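Local coordinates for periplasmic binding protein/LacI transcriptional regulator (Clostridium phytofermentans, PDB 3BRS), which probably binds a sugar in the cleft between its two lobes and hands it to a membrane transporter, as periplasmic binding proteins of this family do, at residues A[22-25]-A[26-29]; A[146-149]-A[150-153]; A[179-182]-A[183-187]; A[212-215]-A[216-219]; A[245-248]-A[249-253]. All coordinates share one frame; numbering follows the deposited sequence.

Contact 1 of 5, residues A[22-25]-A[26-29]; sequences WSVL and VEGA
Val24 and Glu27 meet obliquely on helix 20-36, where the CG2 methyl of Val24 comes to 3.5 Å from OE1 of Glu27; Val24 lies at the edge of the interface with helix 246-262, and Glu27 is exposed beside it. The CG2 branch of Val24 stands beside its own backbone N, and Glu27 sets CG opposite its carbonyl carbon (chi1 -55°), which folds the chain back over the preceding turn. CG of Glu27 thereby lies 3.2 Å from O of Ser23, close to the carbonyl oxygen that accepts the amide N-H of the same glutamate, Glu27 N to Ser23 O at 3.3 Å.

Val26 lies on another side of the helix. Its CG2 methyl rests 3.3 Å from O of Trp22, while its amide N-H reaches that oxygen in a 3.2 Å bond from N of Val26, so one carbonyl carries both a hydrogen bond and a methyl contact. Gly28 and Ala29, both buried, continue the ladder: Gly28 N bonds to Val24 O at 2.8 Å, and Ala29 N bonds to Leu25 O at 3.0 Å.

Val24, Leu25 and Ala29 pack on helix 246-262; Val26 and Ala29 touch strand 39-42, Ala29 thus serving both, and the Trp22 indole hydrogen-bonds Glu48 through NE1. The helix is the crossover of a beta-alpha-beta unit with strands 7-11 and 39-42, the Rossmann-like element of this lobe. Chemically, the four backbone bonds hold the turns together, whereas the carboxylate of Glu27 meets the contact through a methyl and approaches the acceptor Ser23 O without bonding it, an arrangement probably tolerable because the residue is exposed.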
loop_
_atom_site.group_PDB
_atom_site.type_symbol
_atom_site.label_atom_id
_atom_site.label_comp_id
_atom_site.label_asym_id
_atom_site.label_seq_id
_atom_site.Cartn_x
_atom_site.Cartn_y
_atom_site.Cartn_z
ATOM N N TRP A 22 -5.987 2.365 5.499
ATOM C CA TRP A 22 -7.290 2.338 4.891
ATOM C C TRP A 22 -8.219 3.227 5.641
ATOM O O TRP A 22 -9.087 3.874 5.033
ATOM C CB TRP A 22 -7.867 0.894 4.652
ATOM C CG TRP A 22 -6.971 0.179 3.607
ATOM C CD1 TRP A 22 -6.098 -0.832 3.855
ATOM C CD2 TRP A 22 -6.783 0.538 2.222
ATOM N NE1 TRP A 22 -5.405 -1.170 2.725
ATOM C CE2 TRP A 22 -5.794 -0.348 1.693
ATOM C CE3 TRP A 22 -7.356 1.495 1.374
ATOM C CZ2 TRP A 22 -5.364 -0.302 0.357
ATOM C CZ3 TRP A 22 -6.935 1.532 0.015
ATOM C CH2 TRP A 22 -5.920 0.652 -0.458
ATOM N N SER A 23 -8.039 3.311 6.948
ATOM C CA SER A 23 -8.932 4.162 7.763
ATOM C C SER A 23 -8.798 5.609 7.406
ATOM O O SER A 23 -9.775 6.285 7.355
ATOM C CB SER A 23 -8.693 3.995 9.273
ATOM O OG SER A 23 -8.943 2.651 9.656
ATOM N N VAL A 24 -7.587 6.111 7.283
ATOM C CA VAL A 24 -7.374 7.529 7.030
ATOM C C VAL A 24 -7.693 7.967 5.588
ATOM O O VAL A 24 -8.192 9.078 5.359
ATOM C CB VAL A 24 -5.964 7.872 7.433
ATOM C CG1 VAL A 24 -5.535 9.224 6.916
ATOM C CG2 VAL A 24 -5.848 7.815 8.990
ATOM N N LEU A 25 -7.460 7.053 4.619
ATOM C CA LEU A 25 -7.782 7.266 3.191
ATOM C C LEU A 25 -9.266 7.525 3.108
ATOM O O LEU A 25 -9.746 8.437 2.425
ATOM C CB LEU A 25 -7.432 6.005 2.417
ATOM C CG LEU A 25 -7.555 6.232 0.909
ATOM C CD1 LEU A 25 -6.348 5.727 0.130
ATOM C CD2 LEU A 25 -8.819 5.606 0.435
ATOM N N VAL A 26 -10.016 6.727 3.823
ATOM C CA VAL A 26 -11.488 6.868 3.855
ATOM C C VAL A 26 -11.824 8.217 4.438
ATOM O O VAL A 26 -12.645 8.940 3.873
ATOM C CB VAL A 26 -12.083 5.703 4.691
ATOM C CG1 VAL A 26 -13.510 5.988 5.144
ATOM C CG2 VAL A 26 -12.085 4.444 3.839
ATOM N N GLU A 27 -11.190 8.601 5.556
ATOM C CA GLU A 27 -11.434 9.934 6.119
ATOM C C GLU A 27 -11.131 11.005 5.179
ATOM O O GLU A 27 -11.894 11.965 5.123
ATOM C CB GLU A 27 -10.668 10.158 7.433
ATOM C CG GLU A 27 -10.979 9.048 8.464
ATOM C CD GLU A 27 -10.203 9.189 9.776
ATOM O OE1 GLU A 27 -9.175 8.468 9.939
ATOM O OE2 GLU A 27 -10.629 10.053 10.606
ATOM N N GLY A 28 -10.026 10.901 4.406
ATOM C CA GLY A 28 -9.738 11.987 3.497
ATOM C C GLY A 28 -10.754 12.122 2.380
ATOM O O GLY A 28 -11.049 13.181 1.969
ATOM N N ALA A 29 -11.239 11.018 1.819
ATOM C CA ALA A 29 -12.198 11.068 0.752
ATOM C C ALA A 29 -13.587 11.508 1.300
ATOM O O ALA A 29 -14.327 12.292 0.680
ATOM C CB ALA A 29 -12.270 9.691 0.089
#

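Contact 2 of 5, residues A[146-149]-A[150-153]; sequences AMDR and EEGL
Glu150 starts the second turn by giving its amide N to O of Ala146 at 3.1 Å. Its side chain runs out extended, with CG opposite the backbone N (chi1 171°), and a water sits between OE1 of Glu150, 2.6 Å away, and O of Ala146, to which its bond is weak; this water has other acceptors competing for its protons. The same OE1 is hydrogen-bonded by Tyr169, and OE2 forms a salt bridge with Lys154.

Glu151 follows, with N bonded to Met147 O at 3.2 Å. Glu151 is exposed, and its carboxylate passes near Asp148, OD1 of Asp148 and OE1 of Glu151 being 4.2 Å apart.

At Gly152 the amide makes a nearly straight bond (165°) from N to Asp148 O, 2.8 Å long. At Leu153, N bonds to Arg149 O at 2.8 Å and the side chain packs on Val136 of strand 133-138, the strand that enters this beta-alpha-beta unit, while the Arg149 guanidinium leaves the helix for Asn113 and the carbonyl of Leu197.

The nearness of two acids would probably be unfavourable, and the salt bridge from Lys144 to OD2 of Asp148 is likely to offset part of it.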
loop_
_atom_site.group_PDB
_atom_site.type_symbol
_atom_site.label_atom_id
_atom_site.label_comp_id
_atom_site.label_asym_id
_atom_site.label_seq_id
_atom_site.Cartn_x
_atom_site.Cartn_y
_atom_site.Cartn_z
ATOM N N ALA A 146 3.005 -3.667 -3.605
ATOM C CA ALA A 146 4.041 -4.643 -3.094
ATOM C C ALA A 146 5.222 -4.757 -4.035
ATOM O O ALA A 146 6.364 -4.806 -3.590
ATOM C CB ALA A 146 3.477 -6.084 -2.915
ATOM N N MET A 147 4.916 -4.922 -5.340
ATOM C CA MET A 147 5.927 -5.020 -6.380
ATOM C C MET A 147 6.819 -3.848 -6.410
ATOM O O MET A 147 7.989 -4.026 -6.607
ATOM C CB MET A 147 5.292 -5.201 -7.789
ATOM C CG MET A 147 4.073 -6.226 -7.883
ATOM S SD MET A 147 3.133 -6.504 -9.471
ATOM C CE MET A 147 4.445 -6.162 -10.603
ATOM N N ASP A 148 6.272 -2.631 -6.354
ATOM C CA ASP A 148 7.084 -1.408 -6.495
ATOM C C ASP A 148 8.012 -1.239 -5.267
ATOM O O ASP A 148 9.146 -0.902 -5.380
ATOM C CB ASP A 148 6.218 -0.117 -6.685
ATOM C CG ASP A 148 5.583 0.014 -8.097
ATOM O OD1 ASP A 148 5.813 -0.839 -8.967
ATOM O OD2 ASP A 148 4.806 0.965 -8.328
ATOM N N ARG A 149 7.495 -1.532 -4.095
ATOM C CA ARG A 149 8.229 -1.532 -2.822
ATOM C C ARG A 149 9.415 -2.483 -2.743
ATOM O O ARG A 149 10.516 -2.075 -2.278
ATOM C CB ARG A 149 7.254 -1.763 -1.678
ATOM C CG ARG A 149 6.424 -0.457 -1.435
ATOM C CD ARG A 149 5.448 -0.578 -0.325
ATOM N NE ARG A 149 4.391 0.403 -0.521
ATOM C CZ ARG A 149 3.253 0.389 0.182
ATOM N NH1 ARG A 149 3.039 -0.535 1.181
ATOM N NH2 ARG A 149 2.322 1.281 -0.125
ATOM N N GLU A 150 9.219 -3.720 -3.243
ATOM C CA GLU A 150 10.252 -4.732 -3.204
ATOM C C GLU A 150 11.344 -4.399 -4.271
ATOM O O GLU A 150 12.510 -4.581 -4.026
ATOM C CB GLU A 150 9.631 -6.122 -3.461
ATOM C CG GLU A 150 10.672 -7.228 -3.656
ATOM C CD GLU A 150 9.962 -8.509 -3.941
ATOM O OE1 GLU A 150 8.843 -8.662 -3.385
ATOM O OE2 GLU A 150 10.446 -9.340 -4.714
ATOM N N GLU A 151 10.923 -3.926 -5.432
ATOM C CA GLU A 151 11.835 -3.402 -6.494
ATOM C C GLU A 151 12.642 -2.244 -6.052
ATOM O O GLU A 151 13.914 -2.251 -6.143
ATOM C CB GLU A 151 10.990 -2.980 -7.706
ATOM C CG GLU A 151 11.791 -2.458 -8.918
ATOM C CD GLU A 151 10.878 -1.761 -9.971
ATOM O OE1 GLU A 151 9.657 -2.161 -10.087
ATOM O OE2 GLU A 151 11.378 -0.839 -10.695
ATOM N N GLY A 152 11.949 -1.246 -5.498
ATOM C CA GLY A 152 12.623 -0.138 -4.766
ATOM C C GLY A 152 13.615 -0.598 -3.784
ATOM O O GLY A 152 14.754 -0.185 -3.828
ATOM N N LEU A 153 13.184 -1.434 -2.830
ATOM C CA LEU A 153 14.073 -1.995 -1.839
ATOM C C LEU A 153 15.441 -2.502 -2.352
ATOM O O LEU A 153 16.447 -2.163 -1.788
ATOM C CB LEU A 153 13.368 -3.135 -1.100
ATOM C CG LEU A 153 14.114 -3.833 0.093
ATOM C CD1 LEU A 153 14.388 -2.871 1.252
ATOM C CD2 LEU A 153 13.292 -5.023 0.593
HETATM O O HOH W 1 6.646 -7.451 -2.893
#

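Contact 3 of 5, residues A[179-182]-A[183-187]; sequences DGTV and ELLTK
The carbonyl oxygen of Val182 is gripped twice by Thr186, whose N lies 3.0 Å from Val182 O and whose OG1 donates to Val182 O from 2.9 Å. The two donors reach the oxygen from opposite faces of the carbonyl plane. The hydroxyl gets there because Thr186 holds OG1 opposite its own carbonyl carbon (chi1 -61°), folded back along the helix, and the Val182 and Thr186 side chains run side by side in the same direction.

On the inner side Thr181 and Leu185 also lie alongside each other, the methyl CG2 of Thr181 touching CD1 of Leu185 at 4.1 Å. Leu184 lies against the Gly180 carbonyl, its CD1 standing 3.3 Å from O of Gly180.

Behind these contacts runs the regular ladder of helix 174-187. Leu185 N bonds to Thr181 O almost straight (171°) at 2.9 Å, and Glu183 N bonds to Asp179 O at 2.8 Å. One turn back, the Thr181 hydroxyl hydrogen-bonds the Ala177 carbonyl, an i to i-4 link like that of Thr186, consistent with the rotamer that leaves CG2 beside Leu185. The final turn is tied by Lys187 N to Glu183 O.

Helix 174-187 lies against the mixed sheet that holds strands 133-138 and 191-196. Thr181 and Leu184 pack on Ile137 of strand 133-138, Leu184 and Leu185 reach Met194 of strand 191-196, and the Thr181-Val182 edge rests on Ala208 of helix 199-211, with Leu185 on Ile209 of that same helix.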
loop_
_atom_site.group_PDB
_atom_site.type_symbol
_atom_site.label_atom_id
_atom_site.label_comp_id
_atom_site.label_asym_id
_atom_site.label_seq_id
_atom_site.Cartn_x
_atom_site.Cartn_y
_atom_site.Cartn_z
ATOM N N ASP A 179 4.010 -15.355 11.971
ATOM C CA ASP A 179 4.515 -16.695 11.556
ATOM C C ASP A 179 5.705 -16.665 10.641
ATOM O O ASP A 179 6.657 -17.349 10.876
ATOM C CB ASP A 179 3.458 -17.428 10.801
ATOM C CG ASP A 179 2.351 -17.858 11.673
ATOM O OD1 ASP A 179 2.326 -17.487 12.879
ATOM O OD2 ASP A 179 1.514 -18.601 11.129
ATOM N N GLY A 180 5.640 -15.884 9.570
ATOM C CA GLY A 180 6.743 -15.862 8.543
ATOM C C GLY A 180 7.975 -15.228 9.127
ATOM O O GLY A 180 9.088 -15.588 8.781
ATOM N N THR A 181 7.788 -14.294 10.045
ATOM C CA THR A 181 8.916 -13.710 10.782
ATOM C C THR A 181 9.592 -14.725 11.711
ATOM O O THR A 181 10.848 -14.858 11.788
ATOM C CB THR A 181 8.405 -12.524 11.632
ATOM O OG1 THR A 181 7.957 -11.492 10.717
ATOM C CG2 THR A 181 9.538 -11.912 12.337
ATOM N N VAL A 182 8.746 -15.471 12.424
ATOM C CA VAL A 182 9.270 -16.529 13.252
ATOM C C VAL A 182 10.004 -17.515 12.366
ATOM O O VAL A 182 11.096 -17.923 12.703
ATOM C CB VAL A 182 8.132 -17.222 14.057
ATOM C CG1 VAL A 182 8.652 -18.560 14.668
ATOM C CG2 VAL A 182 7.643 -16.242 15.211
ATOM N N GLU A 183 9.416 -17.906 11.232
ATOM C CA GLU A 183 10.075 -18.916 10.360
ATOM C C GLU A 183 11.420 -18.421 9.829
ATOM O O GLU A 183 12.439 -19.114 9.921
ATOM C CB GLU A 183 9.147 -19.331 9.209
ATOM C CG GLU A 183 9.823 -20.212 8.141
ATOM C CD GLU A 183 8.850 -20.685 7.047
ATOM O OE1 GLU A 183 8.008 -19.860 6.586
ATOM O OE2 GLU A 183 8.920 -21.886 6.669
ATOM N N LEU A 184 11.455 -17.204 9.320
ATOM C CA LEU A 184 12.716 -16.665 8.822
ATOM C C LEU A 184 13.773 -16.532 9.896
ATOM O O LEU A 184 14.914 -16.918 9.650
ATOM C CB LEU A 184 12.541 -15.272 8.172
ATOM C CG LEU A 184 12.162 -15.040 6.701
ATOM C CD1 LEU A 184 11.096 -15.996 6.205
ATOM C CD2 LEU A 184 11.729 -13.588 6.548
ATOM N N LEU A 185 13.447 -15.942 11.058
ATOM C CA LEU A 185 14.492 -15.774 12.079
ATOM C C LEU A 185 14.922 -17.120 12.741
ATOM O O LEU A 185 16.024 -17.243 13.277
ATOM C CB LEU A 185 14.105 -14.766 13.135
ATOM C CG LEU A 185 13.939 -13.357 12.649
ATOM C CD1 LEU A 185 13.352 -12.475 13.754
ATOM C CD2 LEU A 185 15.230 -12.738 12.136
ATOM N N THR A 186 14.075 -18.127 12.641
ATOM C CA THR A 186 14.505 -19.474 12.982
ATOM C C THR A 186 15.488 -20.065 11.979
ATOM O O THR A 186 16.471 -20.728 12.359
ATOM C CB THR A 186 13.318 -20.375 13.155
ATOM O OG1 THR A 186 12.550 -19.842 14.234
ATOM C CG2 THR A 186 13.801 -21.769 13.600
ATOM N N LYS A 187 15.220 -19.837 10.700
ATOM C CA LYS A 187 15.974 -20.494 9.650
ATOM C C LYS A 187 17.225 -19.740 9.275
ATOM O O LYS A 187 18.190 -20.319 8.783
ATOM C CB LYS A 187 15.084 -20.702 8.425
ATOM C CG LYS A 187 15.791 -21.382 7.293
ATOM C CD LYS A 187 14.775 -21.996 6.318
ATOM C CE LYS A 187 15.499 -22.734 5.202
ATOM N NZ LYS A 187 14.592 -23.770 4.621
#

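Contact 4 of 5, residues A[212-215]-A[216-219]; sequences MSLE and AKVK
The Leu214 carbonyl oxygen takes two backbone N-H groups, each at 2.8 Å: Val218 N, nearly in line with the C=O bond, and Lys217 N, which stands well above the carbonyl plane. The Val218 bond is almost perfectly straight (176°), the Lys217 one more bent. The Lys217 bond closes a type I turn with Glu215 and Ala216 at its corner positions, and the one from Val218 carries the winding one residue further.

Side chains follow the turn. Leu214 places CG beside its own backbone N (chi1 -73°), and its CD2 then meets CB of Lys217 at 4.2 Å, the two side chains crossing at a slant. An apolar contact of 4.2 Å also joins CB of Leu214 to CG2 of Val218. The lysine chain bends at its third torsion and goes on past the leucine.

Just upstream, Ser213 adopts positive phi (56°) in a Schellman motif that ends helix 199-211, so the helix end and the turn follow within a few residues. The whole segment bridges that helix and strand 219-224. Leu214 and Met212 pack on Leu185 of helix 174-187, and Lys219 enters the sheet through backbone bonds to Ser192 and Met194 of strand 191-196.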
loop_
_atom_site.group_PDB
_atom_site.type_symbol
_atom_site.label_atom_id
_atom_site.label_comp_id
_atom_site.label_asym_id
_atom_site.label_seq_id
_atom_site.Cartn_x
_atom_site.Cartn_y
_atom_site.Cartn_z
ATOM N N MET A 212 10.314 -13.261 20.575
ATOM C CA MET A 212 11.519 -14.061 20.390
ATOM C C MET A 212 12.604 -13.495 21.269
ATOM O O MET A 212 13.647 -14.085 21.372
ATOM C CB MET A 212 11.902 -14.103 18.883
ATOM C CG MET A 212 10.999 -15.100 18.080
ATOM S SD MET A 212 11.416 -15.217 16.341
ATOM C CE MET A 212 12.783 -16.360 16.392
ATOM N N SER A 213 12.366 -12.363 21.921
ATOM C CA SER A 213 13.426 -11.671 22.706
ATOM C C SER A 213 14.662 -11.349 21.860
ATOM O O SER A 213 15.795 -11.439 22.330
ATOM C CB SER A 213 13.800 -12.464 23.938
ATOM O OG SER A 213 12.742 -12.382 24.882
ATOM N N LEU A 214 14.429 -10.898 20.621
ATOM C CA LEU A 214 15.470 -10.506 19.657
ATOM C C LEU A 214 15.629 -8.994 19.476
ATOM O O LEU A 214 16.311 -8.553 18.563
ATOM C CB LEU A 214 15.113 -11.133 18.298
ATOM C CG LEU A 214 15.353 -12.634 18.293
ATOM C CD1 LEU A 214 15.026 -13.394 17.009
ATOM C CD2 LEU A 214 16.842 -12.802 18.635
ATOM N N GLU A 215 15.020 -8.191 20.347
ATOM C CA GLU A 215 14.851 -6.756 20.051
ATOM C C GLU A 215 16.151 -5.937 20.096
ATOM O O GLU A 215 16.194 -4.775 19.632
ATOM C CB GLU A 215 13.685 -6.104 20.853
ATOM C CG GLU A 215 14.061 -5.474 22.221
ATOM C CD GLU A 215 14.449 -6.500 23.301
ATOM O OE1 GLU A 215 14.088 -7.709 23.151
ATOM O OE2 GLU A 215 15.110 -6.082 24.299
ATOM N N ALA A 216 17.222 -6.536 20.591
ATOM C CA ALA A 216 18.475 -5.831 20.511
ATOM C C ALA A 216 19.448 -6.634 19.690
ATOM O O ALA A 216 20.618 -6.335 19.678
ATOM C CB ALA A 216 19.024 -5.521 21.872
ATOM N N LYS A 217 18.960 -7.675 19.014
ATOM C CA LYS A 217 19.753 -8.340 17.991
ATOM C C LYS A 217 19.252 -8.061 16.570
ATOM O O LYS A 217 20.053 -7.907 15.661
ATOM C CB LYS A 217 19.793 -9.845 18.245
ATOM C CG LYS A 217 20.901 -10.250 19.222
ATOM C CD LYS A 217 20.837 -11.725 19.567
ATOM C CE LYS A 217 20.444 -11.984 21.041
ATOM N NZ LYS A 217 20.325 -13.467 21.376
ATOM N N VAL A 218 17.931 -8.033 16.396
ATOM C CA VAL A 218 17.320 -7.801 15.100
ATOM C C VAL A 218 16.606 -6.428 15.080
ATOM O O VAL A 218 15.706 -6.170 15.874
ATOM C CB VAL A 218 16.390 -8.975 14.702
ATOM C CG1 VAL A 218 15.571 -8.729 13.324
ATOM C CG2 VAL A 218 17.236 -10.309 14.745
ATOM N N LYS A 219 17.066 -5.555 14.188
ATOM C CA LYS A 219 16.392 -4.303 13.876
ATOM C C LYS A 219 15.387 -4.415 12.700
ATOM O O LYS A 219 15.531 -5.235 11.791
ATOM C CB LYS A 219 17.433 -3.257 13.563
ATOM C CG LYS A 219 18.220 -2.766 14.825
ATOM C CD LYS A 219 19.448 -2.006 14.296
ATOM C CE LYS A 219 20.473 -1.633 15.343
ATOM N NZ LYS A 219 21.842 -1.800 14.746
#

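Contact 5 of 5, residues A[245-248]-A[249-253]; sequences KPFN and IGYLG
From Lys245 at the N-cap, the backbone winds straight into helix 246-262, with Ile249 N bonded to Lys245 O at 3.0 Å, followed by bonds from Gly250 N to Pro246 O and from Tyr251 N to Phe247 O. Pro246 fits the first turn, where its ring nitrogen has no hydrogen to offer.

Phe247 and Tyr251 are the side chains that meet one turn apart, both with CG set opposite the backbone N (chi1 -170° and -172°). Spaced one turn apart with matching torsions, the rings share a flank of the helix, and they touch at a slant, CE1 of Phe247 lying 4.1 Å from CD2 of Tyr251. On the same side of the Phe247 ring, near CD1, ND2 of Asn248 lies in the ring plane at its edge.

This helix follows strand 240-243 of one sheet but packs against helix 20-36 of the other lobe, so the chain switches lobes just before it. Such interdomain crossovers are characteristic of the type I periplasmic binding protein fold shared with LacI-type regulators.

Further round the helix, Ile249 turns its CG1 branch back along the first turn, and CD1 of Ile249 reaches CA of Pro246 at 4.1 Å, while Ser272, from a loop, also touches the isoleucine. Leu252 lies against the Asn248 carbonyl: CB of Leu252 sits 3.3 Å from O of Asn248, beside the backbone bond from Leu252 N to that same oxygen at 3.0 Å.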
loop_
_atom_site.group_PDB
_atom_site.type_symbol
_atom_site.label_atom_id
_atom_site.label_comp_id
_atom_site.label_asym_id
_atom_site.label_seq_id
_atom_site.Cartn_x
_atom_site.Cartn_y
_atom_site.Cartn_z
ATOM N N LYS A 245 0.916 9.355 2.922
ATOM C CA LYS A 245 -0.110 10.368 3.167
ATOM C C LYS A 245 -1.540 9.922 2.759
ATOM O O LYS A 245 -2.172 10.495 1.856
ATOM C CB LYS A 245 0.311 11.750 2.593
ATOM C CG LYS A 245 1.446 12.366 3.399
ATOM C CD LYS A 245 1.912 13.718 2.881
ATOM C CE LYS A 245 3.482 13.827 3.010
ATOM N NZ LYS A 245 4.232 14.917 2.234
ATOM N N PRO A 246 -2.071 8.900 3.433
ATOM C CA PRO A 246 -3.313 8.323 2.930
ATOM C C PRO A 246 -4.431 9.308 2.951
ATOM O O PRO A 246 -5.310 9.242 2.091
ATOM C CB PRO A 246 -3.582 7.183 3.905
ATOM C CG PRO A 246 -2.871 7.620 5.141
ATOM C CD PRO A 246 -1.606 8.166 4.617
ATOM N N PHE A 247 -4.406 10.256 3.903
ATOM C CA PHE A 247 -5.471 11.254 3.925
ATOM C C PHE A 247 -5.497 11.985 2.564
ATOM O O PHE A 247 -6.565 12.098 1.895
ATOM C CB PHE A 247 -5.246 12.236 5.108
ATOM C CG PHE A 247 -6.405 13.116 5.331
ATOM C CD1 PHE A 247 -6.506 14.334 4.650
ATOM C CD2 PHE A 247 -7.472 12.702 6.171
ATOM C CE1 PHE A 247 -7.659 15.168 4.830
ATOM C CE2 PHE A 247 -8.625 13.526 6.353
ATOM C CZ PHE A 247 -8.708 14.745 5.684
ATOM N N ASN A 248 -4.307 12.432 2.114
ATOM C CA ASN A 248 -4.211 13.082 0.827
ATOM C C ASN A 248 -4.540 12.226 -0.367
ATOM O O ASN A 248 -5.084 12.758 -1.330
ATOM C CB ASN A 248 -2.869 13.672 0.663
ATOM C CG ASN A 248 -2.730 14.903 1.528
ATOM O OD1 ASN A 248 -1.647 15.304 1.911
ATOM N ND2 ASN A 248 -3.870 15.475 1.898
ATOM N N ILE A 249 -4.179 10.937 -0.353
ATOM C CA ILE A 249 -4.636 10.066 -1.462
ATOM C C ILE A 249 -6.127 10.086 -1.648
ATOM O O ILE A 249 -6.615 10.148 -2.819
ATOM C CB ILE A 249 -4.173 8.607 -1.311
ATOM C CG1 ILE A 249 -2.674 8.564 -1.568
ATOM C CG2 ILE A 249 -4.866 7.656 -2.417
ATOM C CD1 ILE A 249 -1.914 7.386 -0.851
ATOM N N GLY A 250 -6.866 9.975 -0.539
ATOM C CA GLY A 250 -8.336 9.935 -0.617
ATOM C C GLY A 250 -8.944 11.281 -0.954
ATOM O O GLY A 250 -9.874 11.362 -1.737
ATOM N N TYR A 251 -8.447 12.337 -0.295
ATOM C CA TYR A 251 -8.889 13.653 -0.510
ATOM C C TYR A 251 -8.763 14.007 -2.019
ATOM O O TYR A 251 -9.752 14.323 -2.703
ATOM C CB TYR A 251 -8.129 14.620 0.484
ATOM C CG TYR A 251 -8.699 16.004 0.429
ATOM C CD1 TYR A 251 -8.431 16.855 -0.633
ATOM C CD2 TYR A 251 -9.594 16.428 1.405
ATOM C CE1 TYR A 251 -9.054 18.131 -0.730
ATOM C CE2 TYR A 251 -10.232 17.681 1.339
ATOM C CZ TYR A 251 -9.960 18.529 0.288
ATOM O OH TYR A 251 -10.604 19.758 0.303
ATOM N N LEU A 252 -7.551 13.918 -2.542
ATOM C CA LEU A 252 -7.262 14.286 -3.906
ATOM C C LEU A 252 -8.030 13.442 -4.905
ATOM O O LEU A 252 -8.398 13.935 -5.966
ATOM C CB LEU A 252 -5.734 14.154 -4.221
ATOM C CG LEU A 252 -4.731 14.912 -3.301
ATOM C CD1 LEU A 252 -3.220 14.673 -3.650
ATOM C CD2 LEU A 252 -5.011 16.411 -3.139
ATOM N N GLY A 253 -8.231 12.154 -4.619
ATOM C CA GLY A 253 -8.854 11.251 -5.604
ATOM C C GLY A 253 -10.235 11.879 -5.859
ATOM O O GLY A 253 -10.688 12.071 -7.002
#

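Along the chain the five contacts follow in series, but in space they form two pairs and a single. Contacts 1 and 5, with centres about 7 Å apart, pack helices 20-36 and 246-262 against each other, Leu25 CD1 meeting Ile249 CG2 at 3.5 Å. Contacts 3 and 4, centres about 13 Å apart, touch in the other lobe, where Val182 CA lies 4.0 Å from Met212 SD beside strands 191-196 and 219-224. Contact 2, on helix 144-157, belongs to that second lobe as well, yet its nearest atoms come within about 7 Å of contact 5. Late chain thus returns to pack on early chain, consistent with two lobes linked by crossovers.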